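Local coordinates for protein MAU2 chromatid cohesion factor homolog (Saccharomyces cerevisiae, PDB 4XDN) that forms a complex with SCC2 that is required for the association of cohesin with chromosomes, and so takes part in sister chromatid cohesion, at residues Y150-L154 against L186-Q192; N569-R574 against V606-W610; Y253-A258 against E277-F281. One frame throughout, in Å; residues are numbered along the deposited sequence.

In the fold
All three contacts join helices of one elongated, mainly helical chain and follow each other along the sequence without interleaving. Interactions 1 and 3 each lie between helices next to each other in sequence; their centres are 31 Å apart, and their nearest atoms about 10 Å. Interaction 2 joins helices that have one further helix between them. Its centre lies 53 Å from that of interaction 1, across the centre of the chain, and 43 Å from that of interaction 3. Another protein chain touches residues of interactions 2 and 3 but none of interaction 1, where a sulfate ion, probably from the crystallisation liquor, sits about 3 Å from the side chain of Q192.

Interaction 1 of 3, residues Y150-L154 against L186-Q192; sequences YKIAL and LCIKLKQ
An apolar helix-helix contact joins Y150, A153 and L154, near the start of helix 147-165, to L186, K189 and L190 around the end of helix 170-189. The backbones come close, with CA of L154 only 5.9 Å from CA of L186. L186 sends its two branches different ways: CD1 reaches the backbone of A153 and L154, at 3.5 Å from L154 N, while CD2 meets Y150 CD1 at 3.7 Å. The tyrosine ring is covered on one face by K189, whose CB stands 3.7 Å from the ring centroid, 16° off the normal, in a CH-pi contact. A bend at chi2 (-62°) turns K189 CD toward Y150 OH, next to CG, which already lies against the ring; the hydroxyl itself is hydrogen-bonded to D145. Nearer the backbone, L190 CD2 packs 3.6 Å from Y150 CB, and L154 CD2 sits 3.8 Å from C187 SG. P141 and L142 of helix 126-144 add to the surroundings of Y150. A Schellman motif ends the second helix, K191 having positive phi, and Q192 then occupies the N-cap position of helix 193-206. Such packing of consecutive helices is consistent with a TPR-like helical array.

Interaction 2 of 3, residues N569-R574 against V606-W610; sequences NYLGGR and VIGIW
Aromatic and cationic stacking on W610 dominates this buried contact between helices 562-575 and 601-618, whose local axes run 11.9 Å apart at 26°. Y570 turns its edge to the indole in an offset T-shaped pair, the planes at 84°. The tightest approach is Y570 CD1 to W610 CE3, 3.3 Å. R574 comes over the same indole face but nearer the pyrrole end. Its guanidinium lies flat, the two planes only 3° apart, with NE 3.7 Å from W610 CD1. The bend at chi2 lays CD over the five-membered ring, in a CH-pi contact 3.9 Å from its centroid, and the one at chi3 leads NE on across the indole.

Apolar and backbone contacts fill in around these groups. I607 CD1 touches Y570 CD1, V606 CG1 borders the phenol oxygen, and G573, having no side chain, lays its carbonyl carbon 3.8 Å from W610 CZ2. I583 and S587 of helix 580-593 also touch the indole.

The polar part centres on Y570 OH. R574 NE gives it a weak bond of 3.4 Å within the same helix. One water accepts from R574 NH2 at 2.6 Å, donates to V606 O and is hydrogen-bonded to Y570 OH, which ties the two helices together.

Chemically, then, the indole offers one pi face to an aromatic edge and a cation together, while the water, with a weak bond to the phenol from NE, probably limits the movement of the guanidinium; the neighbouring positive charge would probably polarise both the hydroxyl and the water.

Interaction 3 of 3, residues Y253-A258 against E277-F281; sequences YAWKLA and EFKNF
L257 meets F278 and F281 in an antiparallel helical hairpin, of the kind stacked in alpha-helical arrays, formed by the successive helices 250-266 and 272-291. The short segments run at 162° with their axes 10.8 Å apart.

The tight part is apolar and centres on L257. Its CB sits over one face of F278, 3.6 Å from the ring centroid and 23° off the normal, a CH-pi contact displaced toward CZ. The same ring's CZ also reaches the backbone of the first helix, 3.4 Å from A258 N. The leucine's CD1 branch instead takes F281, lying 3.6 Å from its CG. With CG trans to the backbone nitrogen (chi1 172°), the F281 ring leads obliquely toward the start of the first segment, where CE2 packs 3.8 Å from A254 CB. Y253 slides past it in the opposite direction, CD2 to F281 CD1 3.9 Å, the rings tilted to each other. L320 of helix 317-331 touches both A254 and F278, so a third helix packs against this side.

The contact is looser on the side of E277 and the hydroxyl end of Y253, both partly exposed residues, where polar groups replace the hydrocarbon. K256 folds its chain over one face of Y253 and brings NZ to the phenol OH in a weak bond, though its stronger partner is E260, with which it forms a salt bridge. E277 carries the opposite charge, but its OE1 stays 4.0 Å from K256 NZ, beyond salt-bridge range. A water that can also donate to E277 OE1, though it has more acceptors nearby than protons, accepts from K256 NZ at 2.6 Å.

Interaction 1 of 3, residues Y150-L154 against L186-Q192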
loop_
_atom_site.group_PDB
_atom_site.type_symbol
_atom_site.label_atom_id
_atom_site.label_comp_id
_atom_site.label_asym_id
_atom_site.label_seq_id
_atom_site.Cartn_x
_atom_site.Cartn_y
_atom_site.Cartn_z
ATOM N N TYR A 150 -2.058 9.059 20.483
ATOM C CA TYR A 150 -2.766 7.863 20.041
ATOM C C TYR A 150 -3.090 6.961 21.229
ATOM O O TYR A 150 -4.157 6.350 21.279
ATOM C CB TYR A 150 -1.938 7.086 19.014
ATOM C CG TYR A 150 -2.061 7.569 17.583
ATOM C CD1 TYR A 150 -3.294 7.912 17.040
ATOM C CD2 TYR A 150 -0.940 7.666 16.769
ATOM C CE1 TYR A 150 -3.404 8.346 15.730
ATOM C CE2 TYR A 150 -1.039 8.095 15.462
ATOM C CZ TYR A 150 -2.272 8.435 14.946
ATOM O OH TYR A 150 -2.367 8.862 13.642
ATOM N N LYS A 151 -2.165 6.880 22.180
ATOM C CA LYS A 151 -2.357 6.046 23.365
ATOM C C LYS A 151 -3.449 6.619 24.266
ATOM O O LYS A 151 -4.262 5.878 24.817
ATOM C CB LYS A 151 -1.046 5.910 24.142
ATOM C CG LYS A 151 0.008 5.090 23.416
ATOM C CD LYS A 151 1.312 5.027 24.193
ATOM C CE LYS A 151 2.352 4.192 23.461
ATOM N NZ LYS A 151 3.654 4.147 24.186
ATOM N N ILE A 152 -3.460 7.939 24.411
ATOM C CA ILE A 152 -4.497 8.614 25.179
ATOM C C ILE A 152 -5.852 8.383 24.523
ATOM O O ILE A 152 -6.833 8.064 25.195
ATOM C CB ILE A 152 -4.217 10.129 25.295
ATOM C CG1 ILE A 152 -2.947 10.364 26.120
ATOM C CG2 ILE A 152 -5.400 10.860 25.934
ATOM C CD1 ILE A 152 -2.455 11.798 26.114
ATOM N N ALA A 153 -5.896 8.536 23.203
ATOM C CA ALA A 153 -7.133 8.368 22.451
ATOM C C ALA A 153 -7.663 6.944 22.576
ATOM O O ALA A 153 -8.852 6.739 22.822
ATOM C CB ALA A 153 -6.914 8.726 20.990
ATOM N N LEU A 154 -6.781 5.962 22.409
ATOM C CA LEU A 154 -7.177 4.559 22.480
ATOM C C LEU A 154 -7.683 4.201 23.873
ATOM O O LEU A 154 -8.664 3.472 24.021
ATOM C CB LEU A 154 -6.009 3.645 22.099
ATOM C CG LEU A 154 -6.279 2.141 22.224
ATOM C CD1 LEU A 154 -7.459 1.724 21.354
ATOM C CD2 LEU A 154 -5.038 1.345 21.861
ATOM N N LEU A 186 -7.135 3.315 15.793
ATOM C CA LEU A 186 -6.095 3.801 16.692
ATOM C C LEU A 186 -5.069 2.704 16.963
ATOM O O LEU A 186 -3.877 2.979 17.103
ATOM C CB LEU A 186 -6.702 4.298 18.007
ATOM C CG LEU A 186 -7.590 5.543 17.918
ATOM C CD1 LEU A 186 -8.284 5.804 19.245
ATOM C CD2 LEU A 186 -6.786 6.760 17.494
ATOM N N CYS A 187 -5.529 1.459 17.034
ATOM C CA CYS A 187 -4.625 0.331 17.220
ATOM C C CYS A 187 -3.714 0.170 16.006
ATOM O O CYS A 187 -2.525 -0.101 16.150
ATOM C CB CYS A 187 -5.405 -0.962 17.470
ATOM S SG CYS A 187 -6.092 -1.116 19.129
ATOM N N ILE A 188 -4.276 0.339 14.812
ATOM C CA ILE A 188 -3.493 0.236 13.581
ATOM C C ILE A 188 -2.354 1.252 13.588
ATOM O O ILE A 188 -1.207 0.907 13.307
ATOM C CB ILE A 188 -4.369 0.450 12.326
ATOM C CG1 ILE A 188 -5.360 -0.707 12.175
ATOM C CG2 ILE A 188 -3.501 0.549 11.068
ATOM C CD1 ILE A 188 -6.387 -0.513 11.074
ATOM N N LYS A 189 -2.677 2.498 13.917
ATOM C CA LYS A 189 -1.681 3.564 13.959
ATOM C C LYS A 189 -0.605 3.292 15.007
ATOM O O LYS A 189 0.548 3.692 14.838
ATOM C CB LYS A 189 -2.356 4.910 14.239
ATOM C CG LYS A 189 -3.199 5.441 13.086
ATOM C CD LYS A 189 -2.352 5.688 11.848
ATOM C CE LYS A 189 -3.114 6.473 10.793
ATOM N NZ LYS A 189 -2.262 6.773 9.610
ATOM N N LEU A 190 -0.984 2.613 16.085
ATOM C CA LEU A 190 -0.039 2.265 17.140
ATOM C C LEU A 190 0.696 0.962 16.829
ATOM O O LEU A 190 1.559 0.531 17.594
ATOM C CB LEU A 190 -0.763 2.149 18.483
ATOM C CG LEU A 190 -1.142 3.475 19.146
ATOM C CD1 LEU A 190 -2.110 3.237 20.294
ATOM C CD2 LEU A 190 0.098 4.205 19.643
ATOM N N LYS A 191 0.348 0.347 15.702
ATOM C CA LYS A 191 0.989 -0.886 15.251
ATOM C C LYS A 191 0.865 -1.999 16.288
ATOM O O LYS A 191 1.829 -2.712 16.571
ATOM C CB LYS A 191 2.460 -0.629 14.916
ATOM C CG LYS A 191 2.652 0.373 13.793
ATOM C CD LYS A 191 4.120 0.567 13.450
ATOM C CE LYS A 191 4.287 1.232 12.095
ATOM N NZ LYS A 191 3.759 0.385 10.982
ATOM N N GLN A 192 -0.331 -2.133 16.851
ATOM C CA GLN A 192 -0.640 -3.212 17.784
ATOM C C GLN A 192 -1.409 -4.299 17.047
ATOM O O GLN A 192 -2.608 -4.485 17.250
ATOM C CB GLN A 192 -1.444 -2.680 18.966
ATOM C CG GLN A 192 -0.695 -1.647 19.788
ATOM C CD GLN A 192 -1.544 -1.059 20.894
ATOM O OE1 GLN A 192 -2.768 -1.180 20.883
ATOM N NE2 GLN A 192 -0.896 -0.419 21.857
#

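Interaction 2 of 3, residues N569-R574 against V606-W610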
loop_
_atom_site.group_PDB
_atom_site.type_symbol
_atom_site.label_atom_id
_atom_site.label_comp_id
_atom_site.label_asym_id
_atom_site.label_seq_id
_atom_site.Cartn_x
_atom_site.Cartn_y
_atom_site.Cartn_z
ATOM N N ASN A 569 11.664 -27.274 -13.599
ATOM C CA ASN A 569 11.732 -28.349 -14.577
ATOM C C ASN A 569 13.106 -29.015 -14.570
ATOM O O ASN A 569 13.207 -30.234 -14.700
ATOM C CB ASN A 569 11.400 -27.823 -15.974
ATOM C CG ASN A 569 9.904 -27.738 -16.219
ATOM O OD1 ASN A 569 9.287 -28.694 -16.691
ATOM N ND2 ASN A 569 9.313 -26.592 -15.896
ATOM N N TYR A 570 14.154 -28.213 -14.406
ATOM C CA TYR A 570 15.514 -28.738 -14.287
ATOM C C TYR A 570 15.631 -29.651 -13.074
ATOM O O TYR A 570 16.162 -30.758 -13.162
ATOM C CB TYR A 570 16.526 -27.595 -14.179
ATOM C CG TYR A 570 17.938 -28.040 -13.851
ATOM C CD1 TYR A 570 18.734 -28.661 -14.806
ATOM C CD2 TYR A 570 18.479 -27.825 -12.592
ATOM C CE1 TYR A 570 20.026 -29.064 -14.513
ATOM C CE2 TYR A 570 19.770 -28.224 -12.288
ATOM C CZ TYR A 570 20.539 -28.843 -13.253
ATOM O OH TYR A 570 21.822 -29.242 -12.951
ATOM N N LEU A 571 15.123 -29.173 -11.943
ATOM C CA LEU A 571 15.192 -29.912 -10.691
ATOM C C LEU A 571 14.315 -31.159 -10.757
ATOM O O LEU A 571 14.739 -32.251 -10.374
ATOM C CB LEU A 571 14.769 -29.010 -9.530
ATOM C CG LEU A 571 14.900 -29.540 -8.104
ATOM C CD1 LEU A 571 16.300 -30.047 -7.823
ATOM C CD2 LEU A 571 14.532 -28.434 -7.126
ATOM N N GLY A 572 13.095 -30.992 -11.257
ATOM C CA GLY A 572 12.182 -32.107 -11.422
ATOM C C GLY A 572 12.717 -33.132 -12.404
ATOM O O GLY A 572 12.631 -34.336 -12.166
ATOM N N GLY A 573 13.272 -32.653 -13.512
ATOM C CA GLY A 573 13.823 -33.530 -14.529
ATOM C C GLY A 573 14.994 -34.345 -14.016
ATOM O O GLY A 573 15.174 -35.500 -14.398
ATOM N N ARG A 574 15.790 -33.741 -13.141
ATOM C CA ARG A 574 16.969 -34.397 -12.588
ATOM C C ARG A 574 16.619 -35.395 -11.487
ATOM O O ARG A 574 17.228 -36.463 -11.394
ATOM C CB ARG A 574 17.939 -33.352 -12.038
ATOM C CG ARG A 574 18.886 -32.757 -13.072
ATOM C CD ARG A 574 20.217 -33.501 -13.129
ATOM N NE ARG A 574 21.338 -32.586 -13.333
ATOM C CZ ARG A 574 22.616 -32.951 -13.329
ATOM N NH1 ARG A 574 22.948 -34.220 -13.130
ATOM N NH2 ARG A 574 23.565 -32.045 -13.521
ATOM N N VAL A 606 24.998 -24.481 -17.310
ATOM C CA VAL A 606 24.794 -25.607 -16.406
ATOM C C VAL A 606 23.715 -26.537 -16.964
ATOM O O VAL A 606 23.872 -27.758 -16.951
ATOM C CB VAL A 606 24.408 -25.123 -14.990
ATOM C CG1 VAL A 606 24.053 -26.300 -14.070
ATOM C CG2 VAL A 606 25.549 -24.314 -14.391
ATOM N N ILE A 607 22.627 -25.953 -17.457
ATOM C CA ILE A 607 21.578 -26.721 -18.119
ATOM C C ILE A 607 22.158 -27.435 -19.333
ATOM O O ILE A 607 21.768 -28.557 -19.653
ATOM C CB ILE A 607 20.402 -25.821 -18.573
ATOM C CG1 ILE A 607 19.846 -25.016 -17.388
ATOM C CG2 ILE A 607 19.321 -26.659 -19.267
ATOM C CD1 ILE A 607 18.484 -25.449 -16.887
ATOM N N GLY A 608 23.089 -26.771 -20.010
ATOM C CA GLY A 608 23.723 -27.332 -21.187
ATOM C C GLY A 608 24.537 -28.570 -20.868
ATOM O O GLY A 608 24.543 -29.528 -21.641
ATOM N N ILE A 609 25.229 -28.553 -19.732
ATOM C CA ILE A 609 26.002 -29.712 -19.297
ATOM C C ILE A 609 25.067 -30.901 -19.118
ATOM O O ILE A 609 25.373 -32.013 -19.539
ATOM C CB ILE A 609 26.757 -29.446 -17.973
ATOM C CG1 ILE A 609 27.769 -28.313 -18.155
ATOM C CG2 ILE A 609 27.473 -30.715 -17.495
ATOM C CD1 ILE A 609 28.425 -27.856 -16.868
ATOM N N TRP A 610 23.924 -30.649 -18.489
ATOM C CA TRP A 610 22.936 -31.688 -18.237
ATOM C C TRP A 610 22.395 -32.249 -19.545
ATOM O O TRP A 610 22.289 -33.461 -19.718
ATOM C CB TRP A 610 21.792 -31.133 -17.389
ATOM C CG TRP A 610 20.682 -32.102 -17.161
ATOM C CD1 TRP A 610 20.796 -33.432 -16.879
ATOM C CD2 TRP A 610 19.281 -31.817 -17.203
ATOM N NE1 TRP A 610 19.549 -33.992 -16.740
ATOM C CE2 TRP A 610 18.602 -33.021 -16.933
ATOM C CE3 TRP A 610 18.534 -30.660 -17.441
ATOM C CZ2 TRP A 610 17.212 -33.100 -16.892
ATOM C CZ3 TRP A 610 17.155 -30.742 -17.400
ATOM C CH2 TRP A 610 16.509 -31.954 -17.130
HETATM O O HOH W 1 23.953 -29.754 -14.767
#

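Interaction 3 of 3, residues Y253-A258 against E277-F281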
loop_
_atom_site.group_PDB
_atom_site.type_symbol
_atom_site.label_atom_id
_atom_site.label_comp_id
_atom_site.label_asym_id
_atom_site.label_seq_id
_atom_site.Cartn_x
_atom_site.Cartn_y
_atom_site.Cartn_z
ATOM N N TYR A 253 -18.354 -1.155 -3.380
ATOM C CA TYR A 253 -18.189 -2.385 -4.144
ATOM C C TYR A 253 -16.957 -2.295 -5.043
ATOM O O TYR A 253 -16.275 -3.292 -5.272
ATOM C CB TYR A 253 -19.429 -2.687 -4.983
ATOM C CG TYR A 253 -19.461 -4.115 -5.484
ATOM C CD1 TYR A 253 -19.916 -5.144 -4.670
ATOM C CD2 TYR A 253 -19.023 -4.436 -6.763
ATOM C CE1 TYR A 253 -19.942 -6.453 -5.120
ATOM C CE2 TYR A 253 -19.043 -5.741 -7.220
ATOM C CZ TYR A 253 -19.503 -6.745 -6.393
ATOM O OH TYR A 253 -19.529 -8.047 -6.842
ATOM N N ALA A 254 -16.672 -1.101 -5.552
ATOM C CA ALA A 254 -15.461 -0.884 -6.338
ATOM C C ALA A 254 -14.238 -1.182 -5.479
ATOM O O ALA A 254 -13.232 -1.702 -5.964
ATOM C CB ALA A 254 -15.410 0.539 -6.866
ATOM N N TRP A 255 -14.343 -0.851 -4.196
ATOM C CA TRP A 255 -13.278 -1.107 -3.236
ATOM C C TRP A 255 -13.134 -2.606 -3.015
ATOM O O TRP A 255 -12.023 -3.121 -2.904
ATOM C CB TRP A 255 -13.577 -0.391 -1.915
ATOM C CG TRP A 255 -12.462 -0.417 -0.916
ATOM C CD1 TRP A 255 -11.160 -0.749 -1.142
ATOM C CD2 TRP A 255 -12.558 -0.092 0.477
ATOM N NE1 TRP A 255 -10.437 -0.651 0.023
ATOM C CE2 TRP A 255 -11.274 -0.249 1.032
ATOM C CE3 TRP A 255 -13.607 0.319 1.308
ATOM C CZ2 TRP A 255 -11.007 -0.011 2.380
ATOM C CZ3 TRP A 255 -13.340 0.554 2.647
ATOM C CH2 TRP A 255 -12.052 0.388 3.169
ATOM N N LYS A 256 -14.265 -3.300 -2.949
ATOM C CA LYS A 256 -14.266 -4.752 -2.826
ATOM C C LYS A 256 -13.533 -5.374 -4.010
ATOM O O LYS A 256 -12.657 -6.219 -3.832
ATOM C CB LYS A 256 -15.700 -5.284 -2.743
ATOM C CG LYS A 256 -15.827 -6.801 -2.713
ATOM C CD LYS A 256 -16.774 -7.287 -3.801
ATOM C CE LYS A 256 -16.950 -8.798 -3.767
ATOM N NZ LYS A 256 -16.995 -9.388 -5.138
ATOM N N LEU A 257 -13.894 -4.944 -5.216
ATOM C CA LEU A 257 -13.289 -5.473 -6.430
ATOM C C LEU A 257 -11.793 -5.179 -6.478
ATOM O O LEU A 257 -11.002 -6.028 -6.884
ATOM C CB LEU A 257 -13.980 -4.892 -7.663
ATOM C CG LEU A 257 -15.443 -5.301 -7.854
ATOM C CD1 LEU A 257 -16.069 -4.503 -8.982
ATOM C CD2 LEU A 257 -15.559 -6.793 -8.129
ATOM N N ALA A 258 -11.410 -3.977 -6.060
ATOM C CA ALA A 258 -10.004 -3.595 -6.035
ATOM C C ALA A 258 -9.222 -4.501 -5.095
ATOM O O ALA A 258 -8.127 -4.954 -5.424
ATOM C CB ALA A 258 -9.852 -2.146 -5.616
ATOM N N GLU A 277 -15.030 -9.093 -13.885
ATOM C CA GLU A 277 -15.970 -8.560 -12.906
ATOM C C GLU A 277 -15.944 -7.037 -12.918
ATOM O O GLU A 277 -16.990 -6.390 -12.887
ATOM C CB GLU A 277 -15.650 -9.083 -11.505
ATOM C CG GLU A 277 -15.952 -10.561 -11.321
ATOM C CD GLU A 277 -15.752 -11.028 -9.892
ATOM O OE1 GLU A 277 -16.183 -10.310 -8.964
ATOM O OE2 GLU A 277 -15.165 -12.114 -9.700
ATOM N N PHE A 278 -14.741 -6.470 -12.964
ATOM C CA PHE A 278 -14.581 -5.024 -13.051
ATOM C C PHE A 278 -15.205 -4.496 -14.336
ATOM O O PHE A 278 -15.846 -3.443 -14.341
ATOM C CB PHE A 278 -13.101 -4.636 -12.997
ATOM C CG PHE A 278 -12.676 -4.030 -11.690
ATOM C CD1 PHE A 278 -13.254 -2.856 -11.238
ATOM C CD2 PHE A 278 -11.683 -4.621 -10.927
ATOM C CE1 PHE A 278 -12.860 -2.290 -10.040
ATOM C CE2 PHE A 278 -11.282 -4.062 -9.732
ATOM C CZ PHE A 278 -11.872 -2.891 -9.285
ATOM N N LYS A 279 -15.007 -5.236 -15.424
ATOM C CA LYS A 279 -15.563 -4.881 -16.724
ATOM C C LYS A 279 -17.084 -4.783 -16.656
ATOM O O LYS A 279 -17.666 -3.785 -17.080
ATOM C CB LYS A 279 -15.138 -5.911 -17.775
ATOM C CG LYS A 279 -15.885 -5.836 -19.105
ATOM C CD LYS A 279 -15.517 -7.013 -19.994
ATOM C CE LYS A 279 -16.530 -7.211 -21.111
ATOM N NZ LYS A 279 -16.401 -8.554 -21.744
ATOM N N ASN A 280 -17.720 -5.822 -16.125
ATOM C CA ASN A 280 -19.170 -5.834 -15.981
ATOM C C ASN A 280 -19.633 -4.729 -15.039
ATOM O O ASN A 280 -20.644 -4.073 -15.286
ATOM C CB ASN A 280 -19.650 -7.194 -15.471
ATOM C CG ASN A 280 -19.343 -8.324 -16.437
ATOM O OD1 ASN A 280 -19.120 -8.097 -17.627
ATOM N ND2 ASN A 280 -19.337 -9.552 -15.929
ATOM N N PHE A 281 -18.882 -4.528 -13.961
ATOM C CA PHE A 281 -19.191 -3.488 -12.986
ATOM C C PHE A 281 -19.202 -2.109 -13.639
ATOM O O PHE A 281 -20.137 -1.331 -13.450
ATOM C CB PHE A 281 -18.181 -3.521 -11.835
ATOM C CG PHE A 281 -18.304 -2.362 -10.889
ATOM C CD1 PHE A 281 -19.375 -2.271 -10.017
ATOM C CD2 PHE A 281 -17.344 -1.363 -10.870
ATOM C CE1 PHE A 281 -19.490 -1.208 -9.148
ATOM C CE2 PHE A 281 -17.454 -0.295 -9.999
ATOM C CZ PHE A 281 -18.529 -0.219 -9.137
HETATM O O HOH W 2 -16.578 -11.531 -6.481
#